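Local coordinates for protein TarM (Staphylococcus aureus subsp. aureus 21178, PDB 4X7R) that belongs to the group 1 glycosyl transferases of the GT-B clan and is modelled here with uridine-5'-diphosphate bound, at residues 72-77 against 169-174; 106-111 against 120-125; 221-226 against 240-245; 317-322 against 455-460. The protein carries 1 engineered substitution. All blocks are in the same frame, centred on the assembly; numbering follows the deposited sequence.

Contact 1 of 4, residues 72-77 against 169-174; sequences YFKQIS and YDEKGY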
loop_
_atom_site.group_PDB
_atom_site.type_symbol
_atom_site.label_atom_id
_atom_site.label_comp_id
_atom_site.label_asym_id
_atom_site.label_seq_id
_atom_site.Cartn_x
_atom_site.Cartn_y
_atom_site.Cartn_z
ATOM N N TYR A 72 -2.734 16.588 -11.083
ATOM C CA TYR A 72 -3.171 17.972 -10.917
ATOM C C TYR A 72 -2.513 18.880 -11.981
ATOM O O TYR A 72 -3.210 19.653 -12.635
ATOM C CB TYR A 72 -2.816 18.442 -9.499
ATOM C CG TYR A 72 -2.967 19.930 -9.260
ATOM C CD1 TYR A 72 -4.225 20.502 -9.068
ATOM C CD2 TYR A 72 -1.854 20.759 -9.174
ATOM C CE1 TYR A 72 -4.371 21.878 -8.865
ATOM C CE2 TYR A 72 -1.984 22.126 -8.942
ATOM C CZ TYR A 72 -3.245 22.683 -8.782
ATOM O OH TYR A 72 -3.378 24.029 -8.547
ATOM N N PHE A 73 -1.168 18.794 -12.149
ATOM C CA PHE A 73 -0.492 19.638 -13.135
ATOM C C PHE A 73 -0.724 19.140 -14.554
ATOM O O PHE A 73 -0.736 19.944 -15.479
ATOM C CB PHE A 73 1.011 19.741 -12.828
ATOM C CG PHE A 73 1.307 20.429 -11.519
ATOM C CD1 PHE A 73 1.080 21.795 -11.366
ATOM C CD2 PHE A 73 1.775 19.709 -10.429
ATOM C CE1 PHE A 73 1.375 22.436 -10.163
ATOM C CE2 PHE A 73 2.050 20.347 -9.220
ATOM C CZ PHE A 73 1.851 21.705 -9.097
ATOM N N LYS A 74 -0.914 17.808 -14.726
ATOM C CA LYS A 74 -1.195 17.198 -16.026
ATOM C C LYS A 74 -2.546 17.703 -16.544
ATOM O O LYS A 74 -2.652 18.044 -17.713
ATOM C CB LYS A 74 -1.186 15.666 -15.902
ATOM C CG LYS A 74 -1.436 14.893 -17.196
ATOM C CD LYS A 74 -1.217 13.422 -16.914
ATOM C CE LYS A 74 -1.482 12.551 -18.105
ATOM N NZ LYS A 74 -0.784 11.248 -17.971
ATOM N N GLN A 75 -3.563 17.767 -15.657
ATOM C CA GLN A 75 -4.912 18.242 -15.961
ATOM C C GLN A 75 -4.908 19.705 -16.350
ATOM O O GLN A 75 -5.579 20.053 -17.312
ATOM C CB GLN A 75 -5.857 17.969 -14.804
ATOM C CG GLN A 75 -6.366 16.524 -14.763
ATOM C CD GLN A 75 -6.930 16.077 -13.415
ATOM O OE1 GLN A 75 -7.082 16.852 -12.452
ATOM N NE2 GLN A 75 -7.234 14.789 -13.318
ATOM N N ILE A 76 -4.106 20.553 -15.677
ATOM C CA ILE A 76 -3.951 21.981 -16.030
ATOM C C ILE A 76 -3.329 22.069 -17.432
ATOM O O ILE A 76 -3.829 22.791 -18.277
ATOM C CB ILE A 76 -3.126 22.758 -14.961
ATOM C CG1 ILE A 76 -3.913 22.854 -13.631
ATOM C CG2 ILE A 76 -2.752 24.163 -15.449
ATOM C CD1 ILE A 76 -3.012 22.995 -12.377
ATOM N N SER A 77 -2.290 21.258 -17.689
ATOM C CA SER A 77 -1.585 21.189 -18.968
ATOM C C SER A 77 -2.496 20.773 -20.119
ATOM O O SER A 77 -2.418 21.368 -21.183
ATOM C CB SER A 77 -0.405 20.232 -18.858
ATOM O OG SER A 77 0.403 20.299 -20.020
ATOM N N TYR A 169 4.844 14.234 -19.916
ATOM C CA TYR A 169 4.024 14.751 -21.007
ATOM C C TYR A 169 2.565 14.492 -20.743
ATOM O O TYR A 169 2.202 13.401 -20.267
ATOM C CB TYR A 169 4.424 14.116 -22.349
ATOM C CG TYR A 169 5.855 14.372 -22.741
ATOM C CD1 TYR A 169 6.879 13.563 -22.269
ATOM C CD2 TYR A 169 6.186 15.410 -23.613
ATOM C CE1 TYR A 169 8.204 13.801 -22.619
ATOM C CE2 TYR A 169 7.507 15.645 -23.990
ATOM C CZ TYR A 169 8.515 14.839 -23.482
ATOM O OH TYR A 169 9.827 15.076 -23.814
ATOM N N ASP A 170 1.724 15.506 -21.031
ATOM C CA ASP A 170 0.277 15.443 -20.794
ATOM C C ASP A 170 -0.458 14.507 -21.797
ATOM O O ASP A 170 0.191 13.843 -22.626
ATOM C CB ASP A 170 -0.322 16.857 -20.706
ATOM C CG ASP A 170 -0.314 17.656 -22.006
ATOM O OD1 ASP A 170 -0.311 17.034 -23.089
ATOM O OD2 ASP A 170 -0.458 18.890 -21.940
ATOM N N GLU A 171 -1.801 14.475 -21.731
ATOM C CA GLU A 171 -2.644 13.642 -22.606
ATOM C C GLU A 171 -2.543 13.980 -24.091
ATOM O O GLU A 171 -2.815 13.105 -24.927
ATOM C CB GLU A 171 -4.121 13.637 -22.158
ATOM C CG GLU A 171 -4.341 12.987 -20.797
ATOM C CD GLU A 171 -4.227 11.473 -20.678
ATOM O OE1 GLU A 171 -4.238 10.765 -21.713
ATOM O OE2 GLU A 171 -4.157 10.993 -19.523
ATOM N N LYS A 172 -2.071 15.208 -24.419
ATOM C CA LYS A 172 -1.883 15.652 -25.802
ATOM C C LYS A 172 -0.414 15.586 -26.271
ATOM O O LYS A 172 -0.118 15.924 -27.415
ATOM C CB LYS A 172 -2.529 17.028 -26.039
ATOM C CG LYS A 172 -4.031 17.017 -25.767
ATOM C CD LYS A 172 -4.758 18.269 -26.230
ATOM C CE LYS A 172 -6.223 18.210 -25.829
ATOM N NZ LYS A 172 -6.431 18.524 -24.401
ATOM N N GLY A 173 0.487 15.131 -25.390
ATOM C CA GLY A 173 1.897 14.980 -25.728
ATOM C C GLY A 173 2.753 16.202 -25.473
ATOM O O GLY A 173 3.856 16.300 -26.021
ATOM N N TYR A 174 2.277 17.133 -24.631
ATOM C CA TYR A 174 3.043 18.338 -24.291
ATOM C C TYR A 174 3.759 18.181 -22.937
ATOM O O TYR A 174 3.147 17.692 -21.986
ATOM C CB TYR A 174 2.126 19.579 -24.256
ATOM C CG TYR A 174 1.517 19.919 -25.599
ATOM C CD1 TYR A 174 2.196 20.721 -26.514
ATOM C CD2 TYR A 174 0.277 19.419 -25.966
ATOM C CE1 TYR A 174 1.636 21.036 -27.754
ATOM C CE2 TYR A 174 -0.269 19.691 -27.212
ATOM C CZ TYR A 174 0.395 20.523 -28.093
ATOM O OH TYR A 174 -0.204 20.805 -29.297
HETATM O O HOH W 1 0.294 11.264 -20.608
#

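Contact 2 of 4, residues 106-111 against 120-125; sequences KGISRY and IAYIRK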
loop_
_atom_site.group_PDB
_atom_site.type_symbol
_atom_site.label_atom_id
_atom_site.label_comp_id
_atom_site.label_asym_id
_atom_site.label_seq_id
_atom_site.Cartn_x
_atom_site.Cartn_y
_atom_site.Cartn_z
ATOM N N LYS A 106 9.374 -10.554 -31.212
ATOM C CA LYS A 106 8.130 -9.862 -31.534
ATOM C C LYS A 106 8.051 -8.699 -30.538
ATOM O O LYS A 106 8.148 -8.912 -29.325
ATOM C CB LYS A 106 6.916 -10.806 -31.415
ATOM C CG LYS A 106 6.741 -11.722 -32.626
ATOM C CD LYS A 106 5.697 -12.810 -32.380
ATOM C CE LYS A 106 5.642 -13.809 -33.515
ATOM N NZ LYS A 106 4.657 -14.893 -33.255
ATOM N N GLY A 107 7.974 -7.481 -31.062
ATOM C CA GLY A 107 7.944 -6.272 -30.247
ATOM C C GLY A 107 9.307 -5.627 -30.052
ATOM O O GLY A 107 9.382 -4.411 -29.869
ATOM N N ILE A 108 10.398 -6.432 -30.096
ATOM C CA ILE A 108 11.778 -5.965 -29.930
ATOM C C ILE A 108 12.479 -5.771 -31.284
ATOM O O ILE A 108 12.552 -6.713 -32.075
ATOM C CB ILE A 108 12.594 -6.866 -28.950
ATOM C CG1 ILE A 108 11.881 -6.980 -27.581
ATOM C CG2 ILE A 108 14.035 -6.352 -28.786
ATOM C CD1 ILE A 108 12.373 -8.097 -26.662
ATOM N N SER A 109 13.017 -4.557 -31.537
ATOM C CA SER A 109 13.761 -4.247 -32.764
ATOM C C SER A 109 14.860 -3.209 -32.529
ATOM O O SER A 109 14.762 -2.410 -31.596
ATOM C CB SER A 109 12.820 -3.793 -33.877
ATOM O OG SER A 109 11.996 -4.857 -34.322
ATOM N N ARG A 110 15.908 -3.229 -33.379
ATOM C CA ARG A 110 17.025 -2.279 -33.330
ATOM C C ARG A 110 17.148 -1.524 -34.637
ATOM O O ARG A 110 16.750 -2.039 -35.685
ATOM C CB ARG A 110 18.342 -2.940 -32.913
ATOM C CG ARG A 110 18.392 -3.282 -31.433
ATOM C CD ARG A 110 19.629 -4.098 -31.086
ATOM N NE ARG A 110 19.641 -4.480 -29.673
ATOM C CZ ARG A 110 19.058 -5.570 -29.183
ATOM N NH1 ARG A 110 18.423 -6.412 -29.989
ATOM N NH2 ARG A 110 19.099 -5.822 -27.883
ATOM N N TYR A 111 17.626 -0.270 -34.572
ATOM C CA TYR A 111 17.718 0.605 -35.743
ATOM C C TYR A 111 19.117 1.150 -35.914
ATOM O O TYR A 111 19.700 1.639 -34.953
ATOM C CB TYR A 111 16.638 1.723 -35.684
ATOM C CG TYR A 111 15.235 1.159 -35.598
ATOM C CD1 TYR A 111 14.709 0.730 -34.382
ATOM C CD2 TYR A 111 14.475 0.948 -36.746
ATOM C CE1 TYR A 111 13.469 0.105 -34.309
ATOM C CE2 TYR A 111 13.214 0.357 -36.679
ATOM C CZ TYR A 111 12.714 -0.058 -35.457
ATOM O OH TYR A 111 11.474 -0.643 -35.367
ATOM N N ILE A 120 21.150 3.553 -33.645
ATOM C CA ILE A 120 20.294 4.727 -33.405
ATOM C C ILE A 120 19.272 4.452 -32.291
ATOM O O ILE A 120 19.197 5.212 -31.317
ATOM C CB ILE A 120 19.598 5.208 -34.732
ATOM C CG1 ILE A 120 20.598 5.509 -35.878
ATOM C CG2 ILE A 120 18.624 6.370 -34.509
ATOM C CD1 ILE A 120 21.772 6.547 -35.576
ATOM N N ALA A 121 18.460 3.393 -32.453
ATOM C CA ALA A 121 17.428 3.098 -31.471
ATOM C C ALA A 121 17.162 1.642 -31.178
ATOM O O ALA A 121 17.463 0.758 -31.972
ATOM C CB ALA A 121 16.125 3.800 -31.845
ATOM N N TYR A 122 16.560 1.424 -30.021
ATOM C CA TYR A 122 16.058 0.166 -29.512
ATOM C C TYR A 122 14.583 0.424 -29.171
ATOM O O TYR A 122 14.277 1.350 -28.408
ATOM C CB TYR A 122 16.839 -0.247 -28.256
ATOM C CG TYR A 122 16.250 -1.429 -27.525
ATOM C CD1 TYR A 122 16.622 -2.731 -27.849
ATOM C CD2 TYR A 122 15.368 -1.246 -26.461
ATOM C CE1 TYR A 122 16.100 -3.824 -27.157
ATOM C CE2 TYR A 122 14.836 -2.330 -25.769
ATOM C CZ TYR A 122 15.205 -3.618 -26.120
ATOM O OH TYR A 122 14.688 -4.686 -25.432
ATOM N N ILE A 123 13.675 -0.383 -29.744
ATOM C CA ILE A 123 12.235 -0.294 -29.468
ATOM C C ILE A 123 11.743 -1.630 -28.908
ATOM O O ILE A 123 12.002 -2.672 -29.512
ATOM C CB ILE A 123 11.389 0.183 -30.690
ATOM C CG1 ILE A 123 11.939 1.512 -31.281
ATOM C CG2 ILE A 123 9.892 0.294 -30.297
ATOM C CD1 ILE A 123 11.212 2.085 -32.456
ATOM N N ARG A 124 11.037 -1.590 -27.766
ATOM C CA ARG A 124 10.445 -2.760 -27.125
ATOM C C ARG A 124 8.940 -2.507 -26.919
ATOM O O ARG A 124 8.553 -1.659 -26.109
ATOM C CB ARG A 124 11.165 -3.085 -25.797
ATOM C CG ARG A 124 10.706 -4.365 -25.093
ATOM C CD ARG A 124 10.792 -4.255 -23.568
ATOM N NE ARG A 124 12.144 -3.916 -23.105
ATOM C CZ ARG A 124 12.417 -3.158 -22.046
ATOM N NH1 ARG A 124 11.435 -2.654 -21.310
ATOM N NH2 ARG A 124 13.677 -2.896 -21.717
ATOM N N LYS A 125 8.107 -3.268 -27.659
ATOM C CA LYS A 125 6.638 -3.229 -27.615
ATOM C C LYS A 125 6.094 -4.468 -26.865
ATOM O O LYS A 125 6.330 -5.601 -27.294
ATOM C CB LYS A 125 6.049 -3.200 -29.045
ATOM C CG LYS A 125 6.215 -1.896 -29.809
ATOM C CD LYS A 125 5.714 -2.060 -31.245
ATOM C CE LYS A 125 5.774 -0.787 -32.051
ATOM N NZ LYS A 125 5.116 -0.937 -33.377
#

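Contact 3 of 4, residues 221-226 against 240-245; sequences SIMICD and KNAQKY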
loop_
_atom_site.group_PDB
_atom_site.type_symbol
_atom_site.label_atom_id
_atom_site.label_comp_id
_atom_site.label_asym_id
_atom_site.label_seq_id
_atom_site.Cartn_x
_atom_site.Cartn_y
_atom_site.Cartn_z
ATOM N N SER A 221 -10.723 22.275 7.072
ATOM C CA SER A 221 -9.809 21.448 6.264
ATOM C C SER A 221 -9.005 20.572 7.220
ATOM O O SER A 221 -8.373 21.080 8.158
ATOM C CB SER A 221 -8.874 22.319 5.438
ATOM O OG SER A 221 -9.520 22.945 4.343
ATOM N N ILE A 222 -9.080 19.255 7.018
ATOM C CA ILE A 222 -8.384 18.289 7.881
ATOM C C ILE A 222 -7.456 17.422 7.042
ATOM O O ILE A 222 -7.899 16.790 6.075
ATOM C CB ILE A 222 -9.388 17.434 8.708
ATOM C CG1 ILE A 222 -10.264 18.329 9.627
ATOM C CG2 ILE A 222 -8.651 16.316 9.509
ATOM C CD1 ILE A 222 -11.666 17.837 9.837
ATOM N N MET A 223 -6.169 17.405 7.414
ATOM C CA MET A 223 -5.164 16.571 6.766
ATOM C C MET A 223 -4.861 15.407 7.687
ATOM O O MET A 223 -4.620 15.591 8.889
ATOM C CB MET A 223 -3.878 17.358 6.492
ATOM C CG MET A 223 -4.035 18.353 5.347
ATOM S SD MET A 223 -2.559 19.381 5.092
ATOM C CE MET A 223 -2.872 20.661 6.260
ATOM N N ILE A 224 -4.885 14.201 7.125
ATOM C CA ILE A 224 -4.540 12.996 7.875
ATOM C C ILE A 224 -3.425 12.344 7.107
ATOM O O ILE A 224 -3.619 11.966 5.954
ATOM C CB ILE A 224 -5.725 12.007 8.118
ATOM C CG1 ILE A 224 -6.843 12.657 8.947
ATOM C CG2 ILE A 224 -5.209 10.700 8.798
ATOM C CD1 ILE A 224 -8.137 11.837 9.010
ATOM N N CYS A 225 -2.276 12.202 7.722
ATOM C CA CYS A 225 -1.190 11.562 7.028
ATOM C C CYS A 225 -1.089 10.123 7.485
ATOM O O CYS A 225 -0.846 9.864 8.664
ATOM C CB CYS A 225 0.124 12.313 7.210
ATOM S SG CYS A 225 1.522 11.499 6.399
ATOM N N ASP A 226 -1.306 9.196 6.542
ATOM C CA ASP A 226 -1.268 7.747 6.743
ATOM C C ASP A 226 0.074 7.142 6.375
ATOM O O ASP A 226 0.593 6.291 7.103
ATOM C CB ASP A 226 -2.410 7.086 5.963
ATOM C CG ASP A 226 -3.755 7.252 6.631
ATOM O OD1 ASP A 226 -3.956 6.645 7.707
ATOM O OD2 ASP A 226 -4.606 8.012 6.090
ATOM N N LYS A 240 -2.098 27.634 8.585
ATOM C CA LYS A 240 -2.193 28.179 9.942
ATOM C C LYS A 240 -3.473 27.709 10.640
ATOM O O LYS A 240 -3.530 27.704 11.873
ATOM C CB LYS A 240 -2.147 29.719 9.902
ATOM C CG LYS A 240 -0.813 30.275 9.401
ATOM C CD LYS A 240 -0.917 31.747 9.036
ATOM C CE LYS A 240 0.306 32.252 8.298
ATOM N NZ LYS A 240 0.386 31.740 6.896
ATOM N N ASN A 241 -4.501 27.319 9.858
ATOM C CA ASN A 241 -5.797 26.902 10.406
ATOM C C ASN A 241 -6.132 25.452 10.153
ATOM O O ASN A 241 -6.779 24.836 10.995
ATOM C CB ASN A 241 -6.913 27.770 9.828
ATOM C CG ASN A 241 -6.679 29.232 10.001
ATOM O OD1 ASN A 241 -6.414 29.711 11.112
ATOM N ND2 ASN A 241 -6.783 29.958 8.894
ATOM N N ALA A 242 -5.769 24.925 8.969
ATOM C CA ALA A 242 -6.044 23.537 8.618
ATOM C C ALA A 242 -5.456 22.603 9.671
ATOM O O ALA A 242 -4.398 22.901 10.222
ATOM C CB ALA A 242 -5.487 23.219 7.251
ATOM N N GLN A 243 -6.191 21.528 10.006
ATOM C CA GLN A 243 -5.772 20.548 10.994
ATOM C C GLN A 243 -4.816 19.523 10.403
ATOM O O GLN A 243 -4.904 19.171 9.208
ATOM C CB GLN A 243 -6.992 19.854 11.623
ATOM C CG GLN A 243 -8.000 20.856 12.196
ATOM C CD GLN A 243 -9.150 20.190 12.871
ATOM O OE1 GLN A 243 -8.996 19.158 13.521
ATOM N NE2 GLN A 243 -10.325 20.796 12.772
ATOM N N LYS A 244 -3.885 19.048 11.249
ATOM C CA LYS A 244 -2.888 18.051 10.837
ATOM C C LYS A 244 -2.843 16.887 11.800
ATOM O O LYS A 244 -2.622 17.074 13.005
ATOM C CB LYS A 244 -1.483 18.671 10.663
ATOM C CG LYS A 244 -1.401 19.785 9.611
ATOM C CD LYS A 244 0.006 20.376 9.512
ATOM C CE LYS A 244 0.143 21.445 8.432
ATOM N NZ LYS A 244 1.570 21.864 8.266
ATOM N N TYR A 245 -3.020 15.672 11.261
ATOM C CA TYR A 245 -2.983 14.428 12.042
ATOM C C TYR A 245 -2.097 13.449 11.359
ATOM O O TYR A 245 -2.054 13.406 10.133
ATOM C CB TYR A 245 -4.388 13.778 12.195
ATOM C CG TYR A 245 -5.375 14.649 12.934
ATOM C CD1 TYR A 245 -5.416 14.663 14.325
ATOM C CD2 TYR A 245 -6.207 15.526 12.248
ATOM C CE1 TYR A 245 -6.276 15.516 15.014
ATOM C CE2 TYR A 245 -7.092 16.365 12.927
ATOM C CZ TYR A 245 -7.111 16.366 14.310
ATOM O OH TYR A 245 -7.931 17.227 14.986
#

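Contact 4 of 4, residues 317-322 against 455-460; sequences TEKIVG and QLVNND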
loop_
_atom_site.group_PDB
_atom_site.type_symbol
_atom_site.label_atom_id
_atom_site.label_comp_id
_atom_site.label_asym_id
_atom_site.label_seq_id
_atom_site.Cartn_x
_atom_site.Cartn_y
_atom_site.Cartn_z
ATOM N N THR A 317 -16.484 -27.229 7.853
ATOM C CA THR A 317 -16.194 -28.412 8.677
ATOM C C THR A 317 -14.889 -29.071 8.231
ATOM O O THR A 317 -14.273 -29.802 9.011
ATOM C CB THR A 317 -17.391 -29.379 8.768
ATOM O OG1 THR A 317 -17.847 -29.710 7.453
ATOM C CG2 THR A 317 -18.537 -28.820 9.604
ATOM N N GLU A 318 -14.466 -28.795 6.981
ATOM C CA GLU A 318 -13.214 -29.310 6.415
ATOM C C GLU A 318 -12.003 -28.612 7.040
ATOM O O GLU A 318 -12.045 -27.410 7.324
ATOM C CB GLU A 318 -13.175 -29.145 4.893
ATOM C CG GLU A 318 -13.945 -30.204 4.132
ATOM C CD GLU A 318 -14.381 -29.794 2.737
ATOM O OE1 GLU A 318 -13.635 -29.062 2.046
ATOM O OE2 GLU A 318 -15.489 -30.217 2.335
ATOM N N LYS A 319 -10.919 -29.376 7.241
ATOM C CA LYS A 319 -9.682 -28.905 7.860
ATOM C C LYS A 319 -8.906 -27.950 6.939
ATOM O O LYS A 319 -7.904 -28.325 6.325
ATOM C CB LYS A 319 -8.823 -30.091 8.329
ATOM C CG LYS A 319 -9.523 -31.010 9.316
ATOM C CD LYS A 319 -8.908 -32.388 9.297
ATOM C CE LYS A 319 -9.643 -33.309 10.224
ATOM N NZ LYS A 319 -8.785 -34.443 10.644
ATOM N N ILE A 320 -9.396 -26.710 6.832
ATOM C CA ILE A 320 -8.759 -25.686 6.016
ATOM C C ILE A 320 -8.295 -24.565 6.938
ATOM O O ILE A 320 -9.115 -23.950 7.630
ATOM C CB ILE A 320 -9.668 -25.162 4.858
ATOM C CG1 ILE A 320 -10.464 -26.280 4.120
ATOM C CG2 ILE A 320 -8.909 -24.227 3.899
ATOM C CD1 ILE A 320 -9.677 -27.292 3.313
ATOM N N VAL A 321 -6.977 -24.323 6.963
ATOM C CA VAL A 321 -6.373 -23.247 7.749
ATOM C C VAL A 321 -6.014 -22.151 6.758
ATOM O O VAL A 321 -5.308 -22.409 5.780
ATOM C CB VAL A 321 -5.162 -23.711 8.603
ATOM C CG1 VAL A 321 -4.500 -22.531 9.304
ATOM C CG2 VAL A 321 -5.579 -24.761 9.621
ATOM N N GLY A 322 -6.539 -20.959 6.986
ATOM C CA GLY A 322 -6.302 -19.831 6.096
ATOM C C GLY A 322 -5.306 -18.810 6.597
ATOM O O GLY A 322 -5.074 -18.695 7.803
ATOM N N GLN A 455 -6.196 -29.116 17.757
ATOM C CA GLN A 455 -7.384 -29.171 18.623
ATOM C C GLN A 455 -8.571 -28.544 17.871
ATOM O O GLN A 455 -9.618 -29.169 17.743
ATOM C CB GLN A 455 -7.162 -28.380 19.933
ATOM C CG GLN A 455 -6.208 -29.006 20.946
ATOM C CD GLN A 455 -5.938 -28.089 22.126
ATOM O OE1 GLN A 455 -6.836 -27.423 22.664
ATOM N NE2 GLN A 455 -4.689 -28.056 22.575
ATOM N N LEU A 456 -8.369 -27.339 17.322
ATOM C CA LEU A 456 -9.384 -26.575 16.606
ATOM C C LEU A 456 -9.881 -27.209 15.289
ATOM O O LEU A 456 -11.100 -27.308 15.120
ATOM C CB LEU A 456 -8.935 -25.110 16.453
ATOM C CG LEU A 456 -9.924 -23.979 16.806
ATOM C CD1 LEU A 456 -10.737 -24.273 18.041
ATOM C CD2 LEU A 456 -9.192 -22.657 17.001
ATOM N N VAL A 457 -8.966 -27.678 14.389
ATOM C CA VAL A 457 -9.353 -28.325 13.113
ATOM C C VAL A 457 -10.122 -29.629 13.310
ATOM O O VAL A 457 -10.889 -30.011 12.423
ATOM C CB VAL A 457 -8.219 -28.544 12.066
ATOM C CG1 VAL A 457 -7.767 -27.254 11.419
ATOM C CG2 VAL A 457 -7.047 -29.349 12.621
ATOM N N ASN A 458 -9.871 -30.334 14.431
ATOM C CA ASN A 458 -10.474 -31.631 14.760
ATOM C C ASN A 458 -11.649 -31.561 15.746
ATOM O O ASN A 458 -12.074 -32.593 16.264
ATOM C CB ASN A 458 -9.398 -32.602 15.246
ATOM C CG ASN A 458 -8.491 -33.069 14.141
ATOM O OD1 ASN A 458 -8.861 -33.898 13.307
ATOM N ND2 ASN A 458 -7.285 -32.540 14.103
ATOM N N ASN A 459 -12.192 -30.357 15.981
ATOM C CA ASN A 459 -13.329 -30.149 16.877
ATOM C C ASN A 459 -14.280 -29.127 16.238
ATOM O O ASN A 459 -14.045 -27.916 16.317
ATOM C CB ASN A 459 -12.848 -29.716 18.266
ATOM C CG ASN A 459 -13.870 -29.842 19.358
ATOM O OD1 ASN A 459 -15.053 -29.544 19.182
ATOM N ND2 ASN A 459 -13.416 -30.220 20.539
ATOM N N ASP A 460 -15.327 -29.637 15.558
ATOM C CA ASP A 460 -16.328 -28.851 14.831
ATOM C C ASP A 460 -17.117 -27.897 15.724
ATOM O O ASP A 460 -17.268 -26.728 15.364
ATOM C CB ASP A 460 -17.266 -29.761 14.017
ATOM C CG ASP A 460 -16.553 -30.679 13.041
ATOM O OD1 ASP A 460 -16.068 -30.180 12.002
ATOM O OD2 ASP A 460 -16.489 -31.900 13.314
#

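Contact 1 of 4, residues 72-77 against 169-174
S77 and K74 of helix 69-78 rest on D170 and E171 at the tip of a beta hairpin, where the type I turn D170-G173 joins strands 163-169 and 175-182. The tight part is the buried pair S77 and D170. With OG anti to the backbone N (chi1 -171°), S77 donates from OG to D170 OD2 at 2.5 Å, meeting the carboxylate on its anti side and 21° out of its plane. Serine suits this spot because a short hydroxyl lets the helix come close to the turn. Aspartate suits its own because the second oxygen, OD1, organises the turn: it accepts K172 N, which makes an Asx turn, and from the opposite face of the carboxylate Y174 N at 3.0 Å. G173 completes the turn with a phi of 89°, easily reached by glycine. Toward solvent the fit is looser. The long, extended chain of K74, with K74 CG passing 4.0 Å from D170 CA, reaches exposed E171, but K74 NZ to E171 OE2 is a long salt bridge of 3.7 Å; E171 OE1 is paired with K150. K74 NZ also donates to a water at 2.8 Å, and that water donates to Y169 O at 2.9 Å.

Contact 2 of 4, residues 106-111 against 120-125
Y122 turns its ring across the strand boundary toward I108 and R110, two neighbours on the same face of the sheet. CG of Y122 stands anti to the backbone N (chi1 171°), which carries the ring over to strand 108-113. There Y122 CE1 lies 3.6 Å from I108 CG2 and 3.7 Å from R110 NH2. The extended R110 chain crosses beside the ring, and Y122 CD1 and CE1 lie over one face of the guanidinium, toward its rim; with the two planes 57° apart this is no flat stack, and the charge itself is paired with E104. Next along, I108 and R124 lie side by side, I108 CG1 3.8 Å from R124 CG, the aliphatic base of the arginine packing on the branched isoleucine. On the opposite face Y111 and I123 cross obliquely, with I123 CD1 3.5 Å from Y111 CE1, and L96 packs on both. G107, at a positive phi of 95°, turns its carbonyl to K125 N, G107 O to K125 N 2.8 Å. Backbone bonds pair S109 with I123 and Y111 with A121. At the far end Y111 O accepts both I120 N at 2.7 Å and A121 N at 3.3 Å, the classic beta bulge of an antiparallel beta hairpin, here formed by strands 108-113 and 119-126.

Contact 3 of 4, residues 221-226 against 240-245
In the beta-alpha-beta unit of strand 221-225, helix 231-235 and strand 243-247, I222, M223 and I224 run parallel to Q243, K244 and Y245. The backbone bonds zigzag between the strands: Q243 N to S221 O, M223 N to Q243 O at 2.8 Å, Y245 N to M223 O, and C225 N to Y245 O at 2.7 Å. On one face I222 serves two neighbours. Its CG1 lies beside the amide of Q243, 3.9 Å from Q243 CD, and its CG2 sits near the plane of the Y245 ring, at the edge, 3.8 Å from Y245 CD2. Branched isoleucines suit these inner strands of a parallel, Rossmann-like sheet, where strand 3-7 flanks 221-225 on its other side and helix 480-492 covers this face through F491, W487 and L490. Buried polar ends are satisfied here: Y245 OH donates to Q243 OE1 at 2.6 Å, nearly straight onto the carbonyl, while Q243 NE2 is held by K219 O and F491 O. On the other face the unbranched, flexible chain of M223 bends at its last torsion (chi3 -85°), placing CE 3.8 Å from both A242 CB and K244 CG. The extended K244 runs on past that methyl to M234 O and T237 OG1, which receive its NZ.

Contact 4 of 4, residues 317-322 against 455-460
K319 makes the main reach across the contact: its NZ donates to N458 OD1 at 2.7 Å, from a position tilted 25° from the amide carbonyl plane. On the way its extended chain passes V457 at about a right angle, K319 CG lying 3.9 Å from V457 CB and 3.5 Å from V457 O. A lysine suits the place because its methylenes pack on the valine while its charged end reaches the polar edge of the contact. Deeper in, V321 CG2 meets V457 CG1 at 3.8 Å, two compact branched side chains in the buried part of the contact. At the outer edge D460 OD1 comes within 3.6 Å of T317 CB. Here strand 320-324, an inner strand of the second, Rossmann-like parallel sheet of a GT-B protein, receives the C-terminal end of helix 446-457. An inverse gamma turn centred on K319, just before the strand, sets its CB facing the helix end. L395 of the adjacent strand 395-398 packs on both valines. In the next shell D347 positions the polar end, forming a salt bridge with K319 NZ and accepting N458 ND2. Because that ND2 also donates to L454 O, both ends of the N458 amide are held and its rotation is fixed. K394 gathers the outer corner: its NZ bonds to T317 O and V457 O and makes a salt bridge with D460 OD1.

Overall arrangement
From the N terminus, the chain first forms strands of the N-terminal parallel sheet, then helix 69-78, where contact 1 opens. Before it closes at 169-174 the chain makes most of the ten-stranded antiparallel sheet, including contact 2, a short hairpin loop that lies wholly within the larger loop. Contact 1 thus ties a hairpin turn of that sheet to helix 69-78, which comes before it in the chain. The chain then returns to the parallel sheet, where contact 3 closes a local beta-alpha-beta loop. Contact 4, last in series, closes a long loop holding the other five strands of the second parallel sheet, joining its inner strand 320-324 to the end of helix 446-457. No loops cross.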